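Local coordinates for protein phosphoribosylamine--glycine ligase (Thermotoga maritima, PDB 1VKZ) that catalyses the ATP-dependent joining of glycine to 5-phospho-beta-D-ribosylamine, the step of de novo purine synthesis that yields glycinamide ribonucleotide, at residues Lys98-Leu103 / Trp257-Glu262; Asp253-Gly258 / Gly268-Gly273; Phe34-Tyr39 / Leu301-Phe306. One frame throughout, in Å; residues are numbered along the deposited sequence.

Contact 1 (Lys98-Leu103 / Trp257-Glu262); sequences KEVARL and WGVEKE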
loop_
_atom_site.group_PDB
_atom_site.type_symbol
_atom_site.label_atom_id
_atom_site.label_comp_id
_atom_site.label_asym_id
_atom_site.label_seq_id
_atom_site.Cartn_x
_atom_site.Cartn_y
_atom_site.Cartn_z
ATOM N N LYS A 98 -13.098 -11.224 5.018
ATOM C CA LYS A 98 -13.825 -10.363 4.069
ATOM C C LYS A 98 -14.582 -9.219 4.744
ATOM O O LYS A 98 -14.561 -8.055 4.263
ATOM C CB LYS A 98 -14.885 -11.145 3.312
ATOM C CG LYS A 98 -14.405 -12.057 2.220
ATOM C CD LYS A 98 -15.550 -12.395 1.175
ATOM C CE LYS A 98 -16.862 -12.956 1.804
ATOM N NZ LYS A 98 -16.854 -14.441 2.131
ATOM N N GLU A 99 -15.282 -9.560 5.826
ATOM C CA GLU A 99 -16.116 -8.596 6.521
ATOM C C GLU A 99 -15.305 -7.430 7.049
ATOM O O GLU A 99 -15.778 -6.327 7.083
ATOM C CB GLU A 99 -16.886 -9.270 7.665
ATOM C CG GLU A 99 -17.948 -10.265 7.192
ATOM C CD GLU A 99 -17.477 -11.738 7.088
ATOM O OE1 GLU A 99 -16.254 -12.043 6.967
ATOM O OE2 GLU A 99 -18.367 -12.613 7.133
ATOM N N VAL A 100 -14.080 -7.688 7.475
ATOM C CA VAL A 100 -13.245 -6.658 8.086
ATOM C C VAL A 100 -12.607 -5.852 6.977
ATOM O O VAL A 100 -12.466 -4.629 7.106
ATOM C CB VAL A 100 -12.139 -7.238 8.979
ATOM C CG1 VAL A 100 -11.294 -6.146 9.523
ATOM C CG2 VAL A 100 -12.722 -8.023 10.109
ATOM N N ALA A 101 -12.252 -6.553 5.895
ATOM C CA ALA A 101 -11.643 -5.938 4.715
ATOM C C ALA A 101 -12.587 -5.003 3.933
ATOM O O ALA A 101 -12.109 -4.266 3.068
ATOM C CB ALA A 101 -11.066 -7.017 3.789
ATOM N N ARG A 102 -13.894 -5.036 4.229
ATOM C CA ARG A 102 -14.836 -3.969 3.797
ATOM C C ARG A 102 -14.378 -2.578 4.216
ATOM O O ARG A 102 -14.802 -1.569 3.653
ATOM C CB ARG A 102 -16.199 -4.125 4.438
ATOM C CG ARG A 102 -16.939 -5.318 4.137
ATOM C CD ARG A 102 -18.344 -5.215 4.695
ATOM N NE ARG A 102 -19.199 -4.405 3.818
ATOM C CZ ARG A 102 -20.351 -3.841 4.168
ATOM N NH1 ARG A 102 -20.823 -3.966 5.404
ATOM N NH2 ARG A 102 -21.029 -3.135 3.266
ATOM N N LEU A 103 -13.553 -2.513 5.248
ATOM C CA LEU A 103 -12.962 -1.275 5.648
ATOM C C LEU A 103 -12.180 -0.668 4.494
ATOM O O LEU A 103 -12.180 0.564 4.368
ATOM C CB LEU A 103 -12.048 -1.489 6.843
ATOM C CG LEU A 103 -12.700 -1.737 8.180
ATOM C CD1 LEU A 103 -11.601 -1.847 9.212
ATOM C CD2 LEU A 103 -13.646 -0.635 8.581
ATOM N N TRP A 257 -11.047 -1.552 18.235
ATOM C CA TRP A 257 -12.217 -1.734 19.106
ATOM C C TRP A 257 -13.476 -1.885 18.250
ATOM O O TRP A 257 -14.267 -2.825 18.462
ATOM C CB TRP A 257 -12.350 -0.596 20.126
ATOM C CG TRP A 257 -13.705 -0.472 20.724
ATOM C CD1 TRP A 257 -14.536 0.605 20.650
ATOM C CD2 TRP A 257 -14.408 -1.472 21.456
ATOM N NE1 TRP A 257 -15.715 0.343 21.297
ATOM C CE2 TRP A 257 -15.663 -0.935 21.798
ATOM C CE3 TRP A 257 -14.113 -2.792 21.841
ATOM C CZ2 TRP A 257 -16.612 -1.660 22.521
ATOM C CZ3 TRP A 257 -15.061 -3.517 22.551
ATOM C CH2 TRP A 257 -16.285 -2.951 22.885
ATOM N N GLY A 258 -13.644 -0.997 17.271
ATOM C CA GLY A 258 -14.798 -1.050 16.400
ATOM C C GLY A 258 -14.928 -2.384 15.692
ATOM O O GLY A 258 -16.020 -2.937 15.619
ATOM N N VAL A 259 -13.815 -2.929 15.199
ATOM C CA VAL A 259 -13.809 -4.287 14.590
ATOM C C VAL A 259 -14.264 -5.347 15.594
ATOM O O VAL A 259 -15.071 -6.229 15.258
ATOM C CB VAL A 259 -12.418 -4.691 14.048
ATOM C CG1 VAL A 259 -12.462 -6.099 13.427
ATOM C CG2 VAL A 259 -11.894 -3.690 13.009
ATOM N N GLU A 260 -13.742 -5.283 16.816
ATOM C CA GLU A 260 -14.124 -6.246 17.837
ATOM C C GLU A 260 -15.594 -6.084 18.165
ATOM O O GLU A 260 -16.304 -7.062 18.234
ATOM C CB GLU A 260 -13.295 -6.098 19.107
ATOM C CG GLU A 260 -12.072 -7.005 19.185
ATOM C CD GLU A 260 -11.517 -7.110 20.618
ATOM O OE1 GLU A 260 -12.116 -6.532 21.587
ATOM O OE2 GLU A 260 -10.467 -7.786 20.776
ATOM N N LYS A 261 -16.049 -4.851 18.357
ATOM C CA LYS A 261 -17.448 -4.629 18.596
ATOM C C LYS A 261 -18.371 -5.074 17.424
ATOM O O LYS A 261 -19.527 -5.438 17.655
ATOM C CB LYS A 261 -17.715 -3.178 18.997
ATOM C CG LYS A 261 -19.144 -2.976 19.526
ATOM C CD LYS A 261 -19.153 -2.321 20.871
ATOM C CE LYS A 261 -20.539 -2.254 21.426
ATOM N NZ LYS A 261 -21.460 -1.450 20.587
ATOM N N GLU A 262 -17.868 -5.081 16.184
ATOM C CA GLU A 262 -18.631 -5.707 15.075
ATOM C C GLU A 262 -18.616 -7.251 15.113
ATOM O O GLU A 262 -19.348 -7.890 14.363
ATOM C CB GLU A 262 -18.167 -5.199 13.690
ATOM C CG GLU A 262 -18.574 -3.766 13.358
ATOM C CD GLU A 262 -20.044 -3.473 13.610
ATOM O OE1 GLU A 262 -20.871 -4.406 13.472
ATOM O OE2 GLU A 262 -20.388 -2.314 13.956
#

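Contact 2 (Asp253-Gly258 / Gly268-Gly273); sequences DKTLWG and GFLYLG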
loop_
_atom_site.group_PDB
_atom_site.type_symbol
_atom_site.label_atom_id
_atom_site.label_comp_id
_atom_site.label_asym_id
_atom_site.label_seq_id
_atom_site.Cartn_x
_atom_site.Cartn_y
_atom_site.Cartn_z
ATOM N N ASP A 253 -6.434 2.225 17.992
ATOM C CA ASP A 253 -7.214 1.628 19.061
ATOM C C ASP A 253 -8.711 1.670 18.776
ATOM O O ASP A 253 -9.399 0.666 18.995
ATOM C CB ASP A 253 -6.923 2.281 20.422
ATOM C CG ASP A 253 -5.914 1.487 21.253
ATOM O OD1 ASP A 253 -5.819 0.234 21.063
ATOM O OD2 ASP A 253 -5.190 2.043 22.131
ATOM N N LYS A 254 -9.222 2.815 18.320
ATOM C CA LYS A 254 -10.668 2.976 18.166
ATOM C C LYS A 254 -11.152 2.169 16.979
ATOM O O LYS A 254 -12.240 1.615 17.008
ATOM C CB LYS A 254 -11.073 4.437 18.044
ATOM C CG LYS A 254 -11.425 5.173 19.355
ATOM C CD LYS A 254 -11.841 6.625 19.015
ATOM C CE LYS A 254 -12.711 7.306 20.084
ATOM N NZ LYS A 254 -11.919 7.943 21.201
ATOM N N THR A 255 -10.300 2.057 15.962
ATOM C CA THR A 255 -10.546 1.210 14.788
ATOM C C THR A 255 -10.580 -0.258 15.145
ATOM O O THR A 255 -11.457 -0.992 14.696
ATOM C CB THR A 255 -9.464 1.448 13.734
ATOM O OG1 THR A 255 -9.531 2.803 13.270
ATOM C CG2 THR A 255 -9.727 0.616 12.472
ATOM N N LEU A 256 -9.628 -0.701 15.944
ATOM C CA LEU A 256 -9.602 -2.101 16.365
ATOM C C LEU A 256 -10.720 -2.462 17.323
ATOM O O LEU A 256 -11.277 -3.578 17.249
ATOM C CB LEU A 256 -8.247 -2.443 16.958
ATOM C CG LEU A 256 -7.153 -2.244 15.921
ATOM C CD1 LEU A 256 -5.793 -2.521 16.513
ATOM C CD2 LEU A 256 -7.447 -3.116 14.707
ATOM N N TRP A 257 -11.047 -1.552 18.235
ATOM C CA TRP A 257 -12.217 -1.734 19.106
ATOM C C TRP A 257 -13.476 -1.885 18.250
ATOM O O TRP A 257 -14.267 -2.825 18.462
ATOM C CB TRP A 257 -12.350 -0.596 20.126
ATOM C CG TRP A 257 -13.705 -0.472 20.724
ATOM C CD1 TRP A 257 -14.536 0.605 20.650
ATOM C CD2 TRP A 257 -14.408 -1.472 21.456
ATOM N NE1 TRP A 257 -15.715 0.343 21.297
ATOM C CE2 TRP A 257 -15.663 -0.935 21.798
ATOM C CE3 TRP A 257 -14.113 -2.792 21.841
ATOM C CZ2 TRP A 257 -16.612 -1.660 22.521
ATOM C CZ3 TRP A 257 -15.061 -3.517 22.551
ATOM C CH2 TRP A 257 -16.285 -2.951 22.885
ATOM N N GLY A 258 -13.644 -0.997 17.271
ATOM C CA GLY A 258 -14.798 -1.050 16.400
ATOM C C GLY A 258 -14.928 -2.384 15.692
ATOM O O GLY A 258 -16.020 -2.937 15.619
ATOM N N GLY A 268 -3.437 -9.162 10.889
ATOM C CA GLY A 268 -2.695 -8.797 9.688
ATOM C C GLY A 268 -2.057 -7.439 9.744
ATOM O O GLY A 268 -1.509 -7.051 10.746
ATOM N N PHE A 269 -2.115 -6.720 8.641
ATOM C CA PHE A 269 -1.515 -5.411 8.545
ATOM C C PHE A 269 -2.644 -4.427 8.347
ATOM O O PHE A 269 -3.574 -4.684 7.567
ATOM C CB PHE A 269 -0.561 -5.332 7.337
ATOM C CG PHE A 269 0.467 -6.390 7.320
ATOM C CD1 PHE A 269 1.594 -6.264 8.067
ATOM C CD2 PHE A 269 0.289 -7.534 6.589
ATOM C CE1 PHE A 269 2.519 -7.216 8.061
ATOM C CE2 PHE A 269 1.202 -8.494 6.604
ATOM C CZ PHE A 269 2.330 -8.340 7.338
ATOM N N LEU A 270 -2.542 -3.278 8.997
ATOM C CA LEU A 270 -3.555 -2.230 8.846
ATOM C C LEU A 270 -2.867 -0.943 8.489
ATOM O O LEU A 270 -1.996 -0.470 9.204
ATOM C CB LEU A 270 -4.361 -2.056 10.133
ATOM C CG LEU A 270 -5.335 -0.863 10.114
ATOM C CD1 LEU A 270 -6.315 -0.928 8.908
ATOM C CD2 LEU A 270 -6.077 -0.796 11.408
ATOM N N TYR A 271 -3.317 -0.341 7.401
ATOM C CA TYR A 271 -2.757 0.911 6.887
ATOM C C TYR A 271 -3.820 2.002 7.048
ATOM O O TYR A 271 -5.003 1.783 6.713
ATOM C CB TYR A 271 -2.332 0.715 5.430
ATOM C CG TYR A 271 -2.033 1.944 4.639
ATOM C CD1 TYR A 271 -3.040 2.818 4.263
ATOM C CD2 TYR A 271 -0.750 2.198 4.184
ATOM C CE1 TYR A 271 -2.763 3.932 3.499
ATOM C CE2 TYR A 271 -0.452 3.321 3.435
ATOM C CZ TYR A 271 -1.460 4.174 3.092
ATOM O OH TYR A 271 -1.173 5.302 2.357
ATOM N N LEU A 272 -3.399 3.148 7.606
ATOM C CA LEU A 272 -4.200 4.341 7.687
ATOM C C LEU A 272 -3.601 5.380 6.783
ATOM O O LEU A 272 -2.454 5.747 6.942
ATOM C CB LEU A 272 -4.186 4.881 9.117
ATOM C CG LEU A 272 -4.575 3.983 10.274
ATOM C CD1 LEU A 272 -4.740 4.787 11.542
ATOM C CD2 LEU A 272 -5.812 3.230 9.970
ATOM N N GLY A 273 -4.351 5.864 5.816
ATOM C CA GLY A 273 -3.939 7.048 5.067
ATOM C C GLY A 273 -4.520 8.210 5.813
ATOM O O GLY A 273 -5.745 8.265 5.998
#

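Contact 3 (Phe34-Tyr39 / Leu301-Phe306); sequences FAKQGY and LNPEGF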
loop_
_atom_site.group_PDB
_atom_site.type_symbol
_atom_site.label_atom_id
_atom_site.label_comp_id
_atom_site.label_asym_id
_atom_site.label_seq_id
_atom_site.Cartn_x
_atom_site.Cartn_y
_atom_site.Cartn_z
ATOM N N PHE A 34 12.118 -12.572 5.254
ATOM C CA PHE A 34 11.928 -13.905 5.807
ATOM C C PHE A 34 13.059 -14.854 5.436
ATOM O O PHE A 34 13.529 -15.635 6.258
ATOM C CB PHE A 34 10.576 -14.486 5.366
ATOM C CG PHE A 34 9.464 -14.043 6.221
ATOM C CD1 PHE A 34 9.274 -14.616 7.457
ATOM C CD2 PHE A 34 8.691 -12.970 5.868
ATOM C CE1 PHE A 34 8.283 -14.184 8.287
ATOM C CE2 PHE A 34 7.681 -12.534 6.711
ATOM C CZ PHE A 34 7.472 -13.160 7.917
ATOM N N ALA A 35 13.480 -14.790 4.183
ATOM C CA ALA A 35 14.505 -15.668 3.678
ATOM C C ALA A 35 15.819 -15.315 4.346
ATOM O O ALA A 35 16.663 -16.202 4.582
ATOM C CB ALA A 35 14.603 -15.535 2.148
ATOM N N LYS A 36 15.973 -14.020 4.640
ATOM C CA LYS A 36 17.140 -13.463 5.332
ATOM C C LYS A 36 17.227 -14.046 6.766
ATOM O O LYS A 36 18.325 -14.310 7.274
ATOM C CB LYS A 36 17.052 -11.919 5.337
ATOM C CG LYS A 36 18.353 -11.162 5.525
ATOM C CD LYS A 36 18.322 -9.803 4.827
ATOM C CE LYS A 36 19.365 -8.803 5.394
ATOM N NZ LYS A 36 20.796 -9.020 4.955
ATOM N N GLN A 37 16.063 -14.293 7.378
ATOM C CA GLN A 37 15.985 -14.907 8.716
ATOM C C GLN A 37 15.947 -16.421 8.647
ATOM O O GLN A 37 15.722 -17.070 9.657
ATOM C CB GLN A 37 14.735 -14.437 9.473
ATOM C CG GLN A 37 14.445 -12.929 9.393
ATOM C CD GLN A 37 15.658 -12.068 9.726
ATOM O OE1 GLN A 37 16.513 -12.481 10.533
ATOM N NE2 GLN A 37 15.738 -10.870 9.114
ATOM N N GLY A 38 16.124 -16.999 7.466
ATOM C CA GLY A 38 16.241 -18.453 7.355
ATOM C C GLY A 38 14.984 -19.248 7.066
ATOM O O GLY A 38 15.026 -20.481 7.051
ATOM N N TYR A 39 13.868 -18.564 6.812
ATOM C CA TYR A 39 12.613 -19.248 6.475
ATOM C C TYR A 39 12.554 -19.668 4.999
ATOM O O TYR A 39 13.207 -19.057 4.142
ATOM C CB TYR A 39 11.415 -18.372 6.811
ATOM C CG TYR A 39 11.257 -18.135 8.282
ATOM C CD1 TYR A 39 10.575 -19.043 9.085
ATOM C CD2 TYR A 39 11.782 -17.010 8.872
ATOM C CE1 TYR A 39 10.440 -18.831 10.450
ATOM C CE2 TYR A 39 11.642 -16.783 10.227
ATOM C CZ TYR A 39 10.980 -17.692 11.013
ATOM O OH TYR A 39 10.876 -17.466 12.368
ATOM N N LEU A 301 14.534 -1.168 6.594
ATOM C CA LEU A 301 14.937 -0.489 7.837
ATOM C C LEU A 301 15.160 -1.423 9.020
ATOM O O LEU A 301 15.884 -1.070 9.933
ATOM C CB LEU A 301 13.931 0.595 8.231
ATOM C CG LEU A 301 13.951 1.852 7.364
ATOM C CD1 LEU A 301 12.749 2.735 7.683
ATOM C CD2 LEU A 301 15.253 2.627 7.532
ATOM N N ASN A 302 14.522 -2.594 9.015
ATOM C CA ASN A 302 14.753 -3.639 10.046
ATOM C C ASN A 302 14.131 -4.984 9.694
ATOM O O ASN A 302 13.081 -5.310 10.215
ATOM C CB ASN A 302 14.178 -3.221 11.407
ATOM C CG ASN A 302 14.601 -4.157 12.516
ATOM O OD1 ASN A 302 15.298 -5.128 12.262
ATOM N ND2 ASN A 302 14.183 -3.876 13.745
ATOM N N PRO A 303 14.774 -5.768 8.840
ATOM C CA PRO A 303 14.203 -7.016 8.350
ATOM C C PRO A 303 13.843 -8.007 9.457
ATOM O O PRO A 303 12.793 -8.654 9.409
ATOM C CB PRO A 303 15.337 -7.602 7.507
ATOM C CG PRO A 303 16.119 -6.463 7.108
ATOM C CD PRO A 303 16.102 -5.533 8.265
ATOM N N GLU A 304 14.738 -8.098 10.434
ATOM C CA GLU A 304 14.557 -8.869 11.644
ATOM C C GLU A 304 13.279 -8.533 12.397
ATOM O O GLU A 304 12.495 -9.419 12.746
ATOM C CB GLU A 304 15.717 -8.576 12.595
ATOM C CG GLU A 304 17.046 -9.252 12.285
ATOM C CD GLU A 304 18.070 -9.091 13.419
ATOM O OE1 GLU A 304 18.154 -7.990 14.018
ATOM O OE2 GLU A 304 18.791 -10.065 13.718
ATOM N N GLY A 305 13.100 -7.247 12.672
ATOM C CA GLY A 305 12.033 -6.764 13.529
ATOM C C GLY A 305 10.691 -6.863 12.846
ATOM O O GLY A 305 9.695 -7.197 13.474
ATOM N N PHE A 306 10.667 -6.584 11.552
ATOM C CA PHE A 306 9.446 -6.791 10.773
ATOM C C PHE A 306 9.032 -8.268 10.859
ATOM O O PHE A 306 7.949 -8.592 11.330
ATOM C CB PHE A 306 9.631 -6.341 9.320
ATOM C CG PHE A 306 8.443 -6.618 8.456
ATOM C CD1 PHE A 306 7.361 -5.772 8.458
ATOM C CD2 PHE A 306 8.401 -7.747 7.657
ATOM C CE1 PHE A 306 6.246 -6.034 7.669
ATOM C CE2 PHE A 306 7.300 -8.015 6.893
ATOM C CZ PHE A 306 6.205 -7.137 6.903
#

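Contact 1 (Lys98-Leu103 / Trp257-Glu262)
Val259 meets Val100 and Leu103 with its two methyl branches, one for each partner. Val259 CG1 lies 3.8 Å from Val100 CG2. The other branch of Val100 also takes part, since Val100 CG1 is 4.1 Å from Val259 CG1. That single methyl of Val259 therefore rests against both methyls of Val100. Val259 CG2 turns to Leu103 instead and stands 4.2 Å from Leu103 CD1. The two valine side chains cross at about a right angle. In Val259 the CG1 branch is anti to the backbone N (chi1 -180°), which sends it to Val100 and leaves CG2 for Leu103. No hydrogen bond links the segments, and the three touching side chains are buried. The contact is a small apolar helix-helix junction. It joins helix 98-105 of the N domain to the C-terminal part of helix 242-261 in the ATP-grasp region. The backbones come near at this point, with Val100 CA 6.9 Å from Val259 CA. Leu103 comes about one turn after Val100, so both can reach Val259, though of the two only Leu103 points its CB at the other helix. Farther out, Tyr264 and Tyr266 pack on Val100. Tyr109 and Phe113 of helix 107-116 pack on Leu103. Glu262 forms a salt bridge with Lys116, at the end of helix 107-116, and a hydrogen bond with Tyr117 just after it.

Contact 2 (Asp253-Gly258 / Gly268-Gly273)
Helix segment 253-258 lies over strand segment 268-273, and the backbones come closest where Leu256 CA is 9.6 Å from Leu270 CA. Thr255 and Leu270 point their side chains at each other across this gap. The methyl of Thr255 does the touching, with Thr255 CG2 4.1 Å from Leu270 CD2. Leu256 CD2 also meets that methyl, 4.3 Å from Leu270 CD2. One branch of the strand leucine is thus met by two successive residues of the helix. Leu256 leaves its backbone at a slant to the strand, and only its end swings in. In Thr255, OG1 sits beside the backbone N (chi1 -64°) and CG2 is anti to it. This separates the two branches: the methyl goes to Leu270, while OG1 hydrogen-bonds to Leu251 O, one turn back in the helix, and to Tyr286 OH. The polar atom of a buried residue is satisfied in this way without a bond to segment 268-273. On the strand, Leu270 has CG anti to its N (chi1 173°), which extends the side chain toward the helix. Leu272 points to the same side but makes no close contact with segment 253-258. It packs on Leu251 and Phe252, earlier in the helix. Val203 of strand 195-204 and Tyr286 of strand 280-287 pack on Leu270 from the two neighbouring strands. Backbone bonds join Leu270 to Ala201 and Tyr271 to Asn287. The side chain of Asn287 is about 6 Å from that of Leu270. The arrangement is a helix packed on an antiparallel sheet, as in ATP-grasp enzymes; in this sheet strand 280-287 carries Glu285 and Asn287, the predicted magnesium ligands.

Contact 3 (Phe34-Tyr39 / Leu301-Phe306)
The side-chain amide of Gln37 comes against the first turn of helix 303-315 with no hydrogen bond as modelled. Gln37 NE2 lies 3.2 Å from Glu304 N, but both are donors. The orientation of the amide is therefore doubtful, and if it were reversed the oxygen would face Glu304 N. Gln37 NE2 is also 3.7 Å from Pro303 CB. Gln37 OE1 lies 3.7 Å from Glu304 CG, which places the amide alongside the base of the Glu304 side chain. A bend at chi2 (-50°) folds the Gln37 chain and brings its amide here. The amide and carboxylate planes are 44° apart. Lys36 adds a looser apolar touch, with Lys36 CE 4.4 Å from Pro303 CG. Both segments contain a helix end. Asn302 is the N-cap of helix 303-315, and Asn302 OD1 accepts from Gly305 N at 3.1 Å, with the donor well above the carbonyl plane. Helix 25-36 finishes in a Schellman motif, with Gly38 at C-prime and the bonds Tyr39 N to Phe34 O and Gly38 N to Ala35 O. Trp32 and Ala33 of helix 25-36 also pack on Pro303. Phe34 reaches Val307 and Val310 of helix 303-315 and Val18 of strand 17-22. The start of helix 303-315 is set against the end of helix 25-36, beside the parallel sheet of the N-terminal Rossmann-like region.

Contacts 1 and 2 sit side by side, with centres 9 Å apart, and both use helix 242-261. They share Trp257 and Gly258. The helix meets strand 269-277 of the antiparallel sheet 207-210, 195-204, 269-277, 280-287 in contact 2 and helix 98-105 in contact 1. The centre of contact 3 is farther off, 29 Å from that of contact 1 and 24 Å from that of contact 2. Its edge still meets contact 2, where Phe269 CE1 packs on Phe306 CZ at 3.9 Å. Along the chain, contact 3 pairs residues 34-39 with 301-306, and both other contacts fall between. Contacts 1 and 3 each join the N domain to the ATP-grasp region, at two separate places, while contact 2 lies within the latter.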